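Local coordinates for inactive glucansucrase (Lactobacillus reuteri, PDB 5JBD), which is a catalytically inactive member of glycoside hydrolase family 70, a large multidomain protein with a TIM-barrel core and a bound calcium ion, at residues Asp192-Val197 / Gln784-Tyr789; Glu350-Arg355 / Ile362-Thr367. One frame throughout, in Å; residues are numbered along the deposited sequence.

Interaction 1: Asp192-Val197 / Gln784-Tyr789; sequences DQVIFV and QIYFAY
Val194 meets Tyr786 and Phe196 meets Ala788, two small apolar contacts between strands that share no hydrogen bond. In the first, the methyl CG1 of Val194 comes obliquely to the phenol ring, 4.4 Å from CD2 of Tyr786. The ring is carried there by a first torsion of -178°, which sets CG of Tyr786 opposite its backbone N and extends the side chain across the gap. In the second, the far end of the Phe196 ring does the touching: its CZ lies 4.4 Å from CB of Ala788, again at an oblique approach. Although the CB of Phe196 does not aim at the partner strand, the length of the ring closes the distance. Both pairs are at loose van der Waals range, all four residues are buried, and only 103 Å² is covered in total.

The polar groups bond to other parts of the chain. OH of Tyr786 is held by Glu172 and by the backbone N of Gln847, so the phenol is fixed at its tip while its ring packs on valine. Asp192 forms a salt bridge with Arg766.

Within 784-789 the backbone bends in an inverse gamma turn centred on Phe787, with a weak 3.2 Å bond from Ala788 N to Tyr786 O. The CB atoms of Tyr786 and Ala788 both point toward 192-197.

The nearest CA atoms, those of Phe196 and Tyr786, are 9.5 Å apart, because strand 758-767 runs between the two and is antiparallel to each; Val194 and Phe196 also rest on its Val764. Side chains of two strands separated by one strand thus meet over one face of a six-stranded antiparallel sheet, in which 784-791 is an outermost strand and 193-197 is flanked by 758-767 and 841-845.

Interaction 2: Glu350-Arg355 / Ile362-Thr367; sequences ENVLGR and IGNLIT. With ACT (acetate ion), chain E.
Val352 carries this contact, burying far more surface than any other residue, and both its methyls are used. CG1 lies 3.8 Å from CA of Ile362 and touches that residue's CD1 as well as CD1 of Leu365. The second methyl, CG2, reaches 3.7 Å from CB of Asn364; a first torsion of 172° sets CG1 opposite the backbone N and CG2 beside it, which assigns each methyl its partner. Leu365 points toward the helix, its CD1 4.1 Å from Val352 CG1 and also close to CD1 of Leu353. Ile362 crosses Val352 at about a right angle and ends with its CD1 4.1 Å from Leu353 CD2.

Apart from this apolar patch, Arg355 donates from NE to OXT of an acetate, 3.3 Å away and nearly straight at 168°. The acetate oxygen lies at the guanidinium edge, in plane, while ND2 of Asn351 lies 3.3 Å above the guanidinium plane, offset toward its rim.

The patch joins the last turn of helix 343-354 to Ile362, in the loop that follows, and to the short helix 364-367. Ile362 and Leu365 pack onward against Leu511 of strand 510-515, and Leu365 also against Met503 of strand 501-505.

How the interactions relate
Interactions 1 and 2 lie on opposite sides of the chain's centre, their centres 44 Å apart and their nearest atoms about 24 Å apart, so neither touches the other. In sequence, interaction 2 is local and nested within the 586 residues that separate 192-197 from 784-789. Interaction 1 is made over one face of a sheet, across an intervening strand; interaction 2 packs the last turn of helix 343-354 on the loop and short helix that follow it, beside a different antiparallel sheet. The calcium ion, bound by Glu237, Asp243, Asn287 and Asn751, belongs to the neighbourhood of interaction 1: it is about 12 Å from the Phe196 side chain. The acetate at interaction 2 is probably from the crystallisation liquor.

Interaction 1: Asp192-Val197 / Gln784-Tyr789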
ATOM      1  N   ASP A 192       8.293  12.359   5.794  1.00 28.46           N
ATOM      2  CA  ASP A 192       8.878  11.870   7.070  1.00 28.59           C
ATOM      3  C   ASP A 192       9.776  10.665   6.789  1.00 26.97           C
ATOM      4  O   ASP A 192       9.372   9.515   6.949  1.00 26.90           O
ATOM      5  CB  ASP A 192       7.777  11.530   8.099  1.00 27.46           C
ATOM      6  CG  ASP A 192       7.336  12.735   8.917  1.00 28.19           C
ATOM      7  OD1 ASP A 192       7.818  13.875   8.673  1.00 28.34           O
ATOM      8  OD2 ASP A 192       6.497  12.539   9.823  1.00 27.24           O
ATOM      9  N   GLN A 193      10.989  10.954   6.335  1.00 27.80           N
ATOM     10  CA  GLN A 193      11.912   9.945   5.831  1.00 28.76           C
ATOM     11  C   GLN A 193      13.328  10.216   6.256  1.00 29.05           C
ATOM     12  O   GLN A 193      13.744  11.353   6.480  1.00 28.35           O
ATOM     13  CB  GLN A 193      11.939   9.913   4.298  1.00 29.02           C
ATOM     14  CG  GLN A 193      10.605   9.779   3.589  1.00 29.78           C
ATOM     15  CD  GLN A 193       9.995   8.401   3.684  1.00 31.34           C
ATOM     16  OE1 GLN A 193      10.668   7.410   4.001  1.00 31.30           O
ATOM     17  NE2 GLN A 193       8.703   8.321   3.390  1.00 33.20           N
ATOM     18  N   VAL A 194      14.080   9.129   6.276  1.00 28.58           N
ATOM     19  CA  VAL A 194      15.496   9.153   6.417  1.00 29.49           C
ATOM     20  C   VAL A 194      16.075   8.234   5.326  1.00 29.07           C
ATOM     21  O   VAL A 194      15.508   7.183   5.034  1.00 28.76           O
ATOM     22  CB  VAL A 194      15.770   8.729   7.888  1.00 30.93           C
ATOM     23  CG1 VAL A 194      16.526   7.428   8.008  1.00 32.41           C
ATOM     24  CG2 VAL A 194      16.297   9.898   8.715  1.00 30.08           C
ATOM     25  N   ILE A 195      17.183   8.625   4.713  1.00 28.77           N
ATOM     26  CA  ILE A 195      17.911   7.726   3.784  1.00 29.28           C
ATOM     27  C   ILE A 195      19.086   7.050   4.485  1.00 29.17           C
ATOM     28  O   ILE A 195      19.651   7.609   5.419  1.00 29.87           O
ATOM     29  CB  ILE A 195      18.441   8.439   2.518  1.00 29.05           C
ATOM     30  CG1 ILE A 195      19.390   9.602   2.854  1.00 30.20           C
ATOM     31  CG2 ILE A 195      17.270   8.927   1.663  1.00 29.66           C
ATOM     32  CD1 ILE A 195      20.042  10.238   1.629  1.00 32.14           C
ATOM     33  N   PHE A 196      19.452   5.862   4.013  1.00 28.30           N
ATOM     34  CA  PHE A 196      20.658   5.162   4.473  1.00 28.38           C
ATOM     35  C   PHE A 196      21.812   5.509   3.537  1.00 29.65           C
ATOM     36  O   PHE A 196      21.701   5.331   2.306  1.00 28.22           O
ATOM     37  CB  PHE A 196      20.452   3.644   4.471  1.00 27.56           C
ATOM     38  CG  PHE A 196      19.296   3.164   5.311  1.00 27.52           C
ATOM     39  CD1 PHE A 196      18.823   3.885   6.400  1.00 27.21           C
ATOM     40  CD2 PHE A 196      18.687   1.958   5.009  1.00 28.48           C
ATOM     41  CE1 PHE A 196      17.776   3.415   7.162  1.00 27.36           C
ATOM     42  CE2 PHE A 196      17.634   1.476   5.775  1.00 28.51           C
ATOM     43  CZ  PHE A 196      17.175   2.210   6.850  1.00 28.22           C
ATOM     44  N   VAL A 197      22.906   6.010   4.117  1.00 29.54           N
ATOM     45  CA  VAL A 197      24.080   6.446   3.342  1.00 31.64           C
ATOM     46  C   VAL A 197      25.313   5.664   3.740  1.00 31.52           C
ATOM     47  O   VAL A 197      25.354   5.056   4.822  1.00 31.61           O
ATOM     48  CB  VAL A 197      24.371   7.964   3.469  1.00 32.80           C
ATOM     49  CG1 VAL A 197      23.141   8.793   3.082  1.00 33.80           C
ATOM     50  CG2 VAL A 197      24.899   8.347   4.849  1.00 33.86           C
ATOM     51  N   GLN A 784      24.131  10.661  10.638  1.00 33.85           N
ATOM     52  CA  GLN A 784      23.976  10.300  12.045  1.00 33.89           C
ATOM     53  C   GLN A 784      23.690   8.823  12.170  1.00 32.56           C
ATOM     54  O   GLN A 784      22.868   8.285  11.426  1.00 32.22           O
ATOM     55  CB  GLN A 784      22.812  11.061  12.686  1.00 34.40           C
ATOM     56  CG  GLN A 784      23.009  12.560  12.821  1.00 35.93           C
ATOM     57  CD  GLN A 784      24.242  12.929  13.610  1.00 37.77           C
ATOM     58  OE1 GLN A 784      24.472  12.423  14.707  1.00 38.41           O
ATOM     59  NE2 GLN A 784      25.048  13.826  13.052  1.00 39.81           N
ATOM     60  N   ILE A 785      24.336   8.174  13.134  1.00 33.63           N
ATOM     61  CA  ILE A 785      24.043   6.776  13.419  1.00 32.31           C
ATOM     62  C   ILE A 785      22.675   6.681  14.102  1.00 30.78           C
ATOM     63  O   ILE A 785      22.421   7.373  15.081  1.00 31.25           O
ATOM     64  CB  ILE A 785      25.179   6.098  14.229  1.00 33.23           C
ATOM     65  CG1 ILE A 785      26.452   6.083  13.369  1.00 33.62           C
ATOM     66  CG2 ILE A 785      24.760   4.688  14.631  1.00 33.20           C
ATOM     67  CD1 ILE A 785      27.628   5.330  13.920  1.00 34.80           C
ATOM     68  N   TYR A 786      21.839   5.784  13.580  1.00 29.85           N
ATOM     69  CA  TYR A 786      20.433   5.627  13.948  1.00 29.82           C
ATOM     70  C   TYR A 786      20.145   4.131  14.024  1.00 29.42           C
ATOM     71  O   TYR A 786      20.585   3.365  13.151  1.00 29.20           O
ATOM     72  CB  TYR A 786      19.592   6.267  12.823  1.00 29.31           C
ATOM     73  CG  TYR A 786      18.069   6.286  12.968  1.00 30.10           C
ATOM     74  CD1 TYR A 786      17.447   6.967  14.013  1.00 31.69           C
ATOM     75  CD2 TYR A 786      17.243   5.678  12.007  1.00 29.91           C
ATOM     76  CE1 TYR A 786      16.054   7.015  14.117  1.00 31.38           C
ATOM     77  CE2 TYR A 786      15.848   5.724  12.101  1.00 30.13           C
ATOM     78  CZ  TYR A 786      15.251   6.396  13.149  1.00 30.90           C
ATOM     79  OH  TYR A 786      13.867   6.443  13.260  1.00 29.15           O
ATOM     80  N   PHE A 787      19.418   3.705  15.056  1.00 29.49           N
ATOM     81  CA  PHE A 787      19.184   2.281  15.291  1.00 29.26           C
ATOM     82  C   PHE A 787      17.856   1.807  14.696  1.00 29.51           C
ATOM     83  O   PHE A 787      16.948   1.365  15.400  1.00 29.20           O
ATOM     84  CB  PHE A 787      19.278   1.965  16.792  1.00 30.21           C
ATOM     85  CG  PHE A 787      20.602   2.322  17.418  1.00 31.51           C
ATOM     86  CD1 PHE A 787      21.809   1.953  16.818  1.00 32.85           C
ATOM     87  CD2 PHE A 787      20.652   2.983  18.637  1.00 33.22           C
ATOM     88  CE1 PHE A 787      23.028   2.265  17.407  1.00 32.81           C
ATOM     89  CE2 PHE A 787      21.867   3.287  19.238  1.00 34.04           C
ATOM     90  CZ  PHE A 787      23.058   2.928  18.620  1.00 34.16           C
ATOM     91  N   ALA A 788      17.764   1.878  13.370  1.00 30.20           N
ATOM     92  CA  ALA A 788      16.533   1.532  12.659  1.00 29.61           C
ATOM     93  C   ALA A 788      16.287   0.049  12.743  1.00 29.65           C
ATOM     94  O   ALA A 788      17.241  -0.741  12.763  1.00 29.91           O
ATOM     95  CB  ALA A 788      16.631   1.946  11.195  1.00 30.22           C
ATOM     96  N   TYR A 789      15.014  -0.326  12.799  1.00 28.61           N
ATOM     97  CA  TYR A 789      14.600  -1.710  12.567  1.00 28.80           C
ATOM     98  C   TYR A 789      14.703  -1.971  11.066  1.00 28.07           C
ATOM     99  O   TYR A 789      13.997  -1.338  10.286  1.00 28.67           O
ATOM    100  CB  TYR A 789      13.180  -1.945  13.084  1.00 29.31           C
ATOM    101  CG  TYR A 789      13.119  -1.947  14.594  1.00 30.84           C
ATOM    102  CD1 TYR A 789      12.998  -0.761  15.312  1.00 32.72           C
ATOM    103  CD2 TYR A 789      13.247  -3.130  15.309  1.00 32.90           C
ATOM    104  CE1 TYR A 789      12.969  -0.763  16.702  1.00 34.11           C
ATOM    105  CE2 TYR A 789      13.209  -3.149  16.704  1.00 33.87           C
ATOM    106  CZ  TYR A 789      13.077  -1.960  17.392  1.00 34.84           C
ATOM    107  OH  TYR A 789      13.052  -1.965  18.761  1.00 35.31           O
TER

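Interaction 2: Glu350-Arg355 / Ile362-Thr367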
ATOM      1  N   GLU A 350     -15.402  11.274 -10.597  1.00 23.51           N
ATOM      2  CA  GLU A 350     -15.698  11.931  -9.312  1.00 24.26           C
ATOM      3  C   GLU A 350     -15.982  13.435  -9.447  1.00 25.69           C
ATOM      4  O   GLU A 350     -16.916  13.953  -8.800  1.00 25.08           O
ATOM      5  CB  GLU A 350     -14.596  11.668  -8.272  1.00 24.50           C
ATOM      6  CG  GLU A 350     -14.463  10.182  -7.906  1.00 23.94           C
ATOM      7  CD  GLU A 350     -14.206   9.903  -6.425  1.00 25.47           C
ATOM      8  OE1 GLU A 350     -13.499  10.697  -5.767  1.00 23.98           O
ATOM      9  OE2 GLU A 350     -14.690   8.851  -5.934  1.00 21.70           O
ATOM     10  N   ASN A 351     -15.210  14.132 -10.292  1.00 24.35           N
ATOM     11  CA  ASN A 351     -15.399  15.566 -10.446  1.00 24.55           C
ATOM     12  C   ASN A 351     -16.682  15.890 -11.218  1.00 23.60           C
ATOM     13  O   ASN A 351     -17.278  16.934 -10.987  1.00 24.56           O
ATOM     14  CB  ASN A 351     -14.205  16.266 -11.143  1.00 25.09           C
ATOM     15  CG  ASN A 351     -12.886  16.176 -10.370  1.00 26.00           C
ATOM     16  OD1 ASN A 351     -11.777  16.418 -10.912  1.00 27.75           O
ATOM     17  ND2 ASN A 351     -12.988  15.860  -9.124  1.00 25.19           N
ATOM     18  N   VAL A 352     -17.109  15.010 -12.128  1.00 24.18           N
ATOM     19  CA  VAL A 352     -18.294  15.264 -12.971  1.00 23.99           C
ATOM     20  C   VAL A 352     -19.580  14.765 -12.325  1.00 24.09           C
ATOM     21  O   VAL A 352     -20.591  15.470 -12.340  1.00 23.96           O
ATOM     22  CB  VAL A 352     -18.145  14.631 -14.371  1.00 24.54           C
ATOM     23  CG1 VAL A 352     -19.426  14.718 -15.195  1.00 24.72           C
ATOM     24  CG2 VAL A 352     -17.008  15.292 -15.130  1.00 24.44           C
ATOM     25  N   LEU A 353     -19.540  13.553 -11.778  1.00 23.48           N
ATOM     26  CA  LEU A 353     -20.723  12.876 -11.258  1.00 23.80           C
ATOM     27  C   LEU A 353     -20.813  12.789  -9.733  1.00 24.86           C
ATOM     28  O   LEU A 353     -21.908  12.740  -9.187  1.00 26.34           O
ATOM     29  CB  LEU A 353     -20.797  11.461 -11.843  1.00 24.30           C
ATOM     30  CG  LEU A 353     -20.942  11.353 -13.365  1.00 24.02           C
ATOM     31  CD1 LEU A 353     -20.770   9.918 -13.837  1.00 23.48           C
ATOM     32  CD2 LEU A 353     -22.280  11.902 -13.818  1.00 25.96           C
ATOM     33  N   GLY A 354     -19.671  12.746  -9.057  1.00 25.71           N
ATOM     34  CA  GLY A 354     -19.614  12.406  -7.638  1.00 26.13           C
ATOM     35  C   GLY A 354     -19.693  13.516  -6.602  1.00 27.14           C
ATOM     36  O   GLY A 354     -19.997  13.242  -5.432  1.00 27.70           O
ATOM     37  N   ARG A 355     -19.408  14.753  -6.989  1.00 26.55           N
ATOM     38  CA  ARG A 355     -19.472  15.877  -6.050  1.00 28.06           C
ATOM     39  C   ARG A 355     -20.923  16.253  -5.735  1.00 28.85           C
ATOM     40  O   ARG A 355     -21.839  15.977  -6.527  1.00 26.94           O
ATOM     41  CB  ARG A 355     -18.776  17.103  -6.620  1.00 28.81           C
ATOM     42  CG  ARG A 355     -17.268  17.045  -6.686  1.00 29.50           C
ATOM     43  CD  ARG A 355     -16.750  18.302  -7.380  1.00 29.40           C
ATOM     44  NE  ARG A 355     -15.315  18.446  -7.213  1.00 29.98           N
ATOM     45  CZ  ARG A 355     -14.450  18.902  -8.124  1.00 30.77           C
ATOM     46  NH1 ARG A 355     -14.838  19.301  -9.338  1.00 29.78           N
ATOM     47  NH2 ARG A 355     -13.146  18.936  -7.805  1.00 31.00           N
ATOM     48  N   ILE A 362     -20.449  17.572 -17.925  1.00 23.80           N
ATOM     49  CA  ILE A 362     -20.680  16.210 -18.410  1.00 23.70           C
ATOM     50  C   ILE A 362     -19.730  15.796 -19.561  1.00 22.56           C
ATOM     51  O   ILE A 362     -19.315  14.634 -19.661  1.00 20.67           O
ATOM     52  CB  ILE A 362     -22.169  16.025 -18.817  1.00 24.24           C
ATOM     53  CG1 ILE A 362     -22.601  14.552 -18.742  1.00 25.30           C
ATOM     54  CG2 ILE A 362     -22.450  16.613 -20.199  1.00 25.19           C
ATOM     55  CD1 ILE A 362     -22.736  14.008 -17.330  1.00 26.45           C
ATOM     56  N   GLY A 363     -19.390  16.747 -20.419  1.00 22.17           N
ATOM     57  CA  GLY A 363     -18.482  16.490 -21.541  1.00 21.86           C
ATOM     58  C   GLY A 363     -17.070  16.038 -21.183  1.00 21.49           C
ATOM     59  O   GLY A 363     -16.368  15.471 -22.029  1.00 20.09           O
ATOM     60  N   ASN A 364     -16.634  16.311 -19.956  1.00 21.72           N
ATOM     61  CA  ASN A 364     -15.342  15.810 -19.474  1.00 22.70           C
ATOM     62  C   ASN A 364     -15.237  14.278 -19.513  1.00 21.72           C
ATOM     63  O   ASN A 364     -14.148  13.760 -19.668  1.00 21.63           O
ATOM     64  CB  ASN A 364     -15.028  16.316 -18.063  1.00 24.52           C
ATOM     65  CG  ASN A 364     -14.669  17.792 -18.023  1.00 27.68           C
ATOM     66  OD1 ASN A 364     -14.956  18.546 -18.946  1.00 31.71           O
ATOM     67  ND2 ASN A 364     -14.057  18.215 -16.921  1.00 30.17           N
ATOM     68  N   LEU A 365     -16.349  13.563 -19.398  1.00 21.06           N
ATOM     69  CA  LEU A 365     -16.345  12.092 -19.547  1.00 20.78           C
ATOM     70  C   LEU A 365     -15.872  11.616 -20.935  1.00 21.09           C
ATOM     71  O   LEU A 365     -15.395  10.489 -21.088  1.00 19.37           O
ATOM     72  CB  LEU A 365     -17.738  11.521 -19.264  1.00 20.94           C
ATOM     73  CG  LEU A 365     -18.292  11.738 -17.848  1.00 21.33           C
ATOM     74  CD1 LEU A 365     -19.789  11.524 -17.787  1.00 21.15           C
ATOM     75  CD2 LEU A 365     -17.582  10.835 -16.853  1.00 21.94           C
ATOM     76  N   ILE A 366     -16.009  12.480 -21.937  1.00 20.64           N
ATOM     77  CA  ILE A 366     -15.619  12.175 -23.292  1.00 20.81           C
ATOM     78  C   ILE A 366     -14.111  12.330 -23.466  1.00 20.34           C
ATOM     79  O   ILE A 366     -13.465  11.474 -24.072  1.00 20.06           O
ATOM     80  CB  ILE A 366     -16.345  13.101 -24.312  1.00 21.77           C
ATOM     81  CG1 ILE A 366     -17.866  12.977 -24.176  1.00 21.95           C
ATOM     82  CG2 ILE A 366     -15.930  12.742 -25.739  1.00 23.41           C
ATOM     83  CD1 ILE A 366     -18.677  14.012 -24.939  1.00 22.87           C
ATOM     84  N   THR A 367     -13.562  13.415 -22.921  1.00 20.51           N
ATOM     85  CA  THR A 367     -12.194  13.836 -23.224  1.00 22.10           C
ATOM     86  C   THR A 367     -11.135  13.592 -22.130  1.00 22.44           C
ATOM     87  O   THR A 367      -9.953  13.471 -22.447  1.00 22.14           O
ATOM     88  CB  THR A 367     -12.177  15.342 -23.508  1.00 21.58           C
ATOM     89  OG1 THR A 367     -12.714  16.037 -22.382  1.00 22.04           O
ATOM     90  CG2 THR A 367     -13.032  15.674 -24.726  1.00 23.21           C
TER
HETATM   91  C   ACT E1703     -12.940  18.194  -3.855  1.00 58.28           C
HETATM   92  O   ACT E1703     -12.032  18.877  -4.370  1.00 59.11           O
HETATM   93  OXT ACT E1703     -13.665  17.445  -4.542  1.00 52.07           O
HETATM   94  CH3 ACT E1703     -13.165  18.282  -2.373  1.00 61.63           C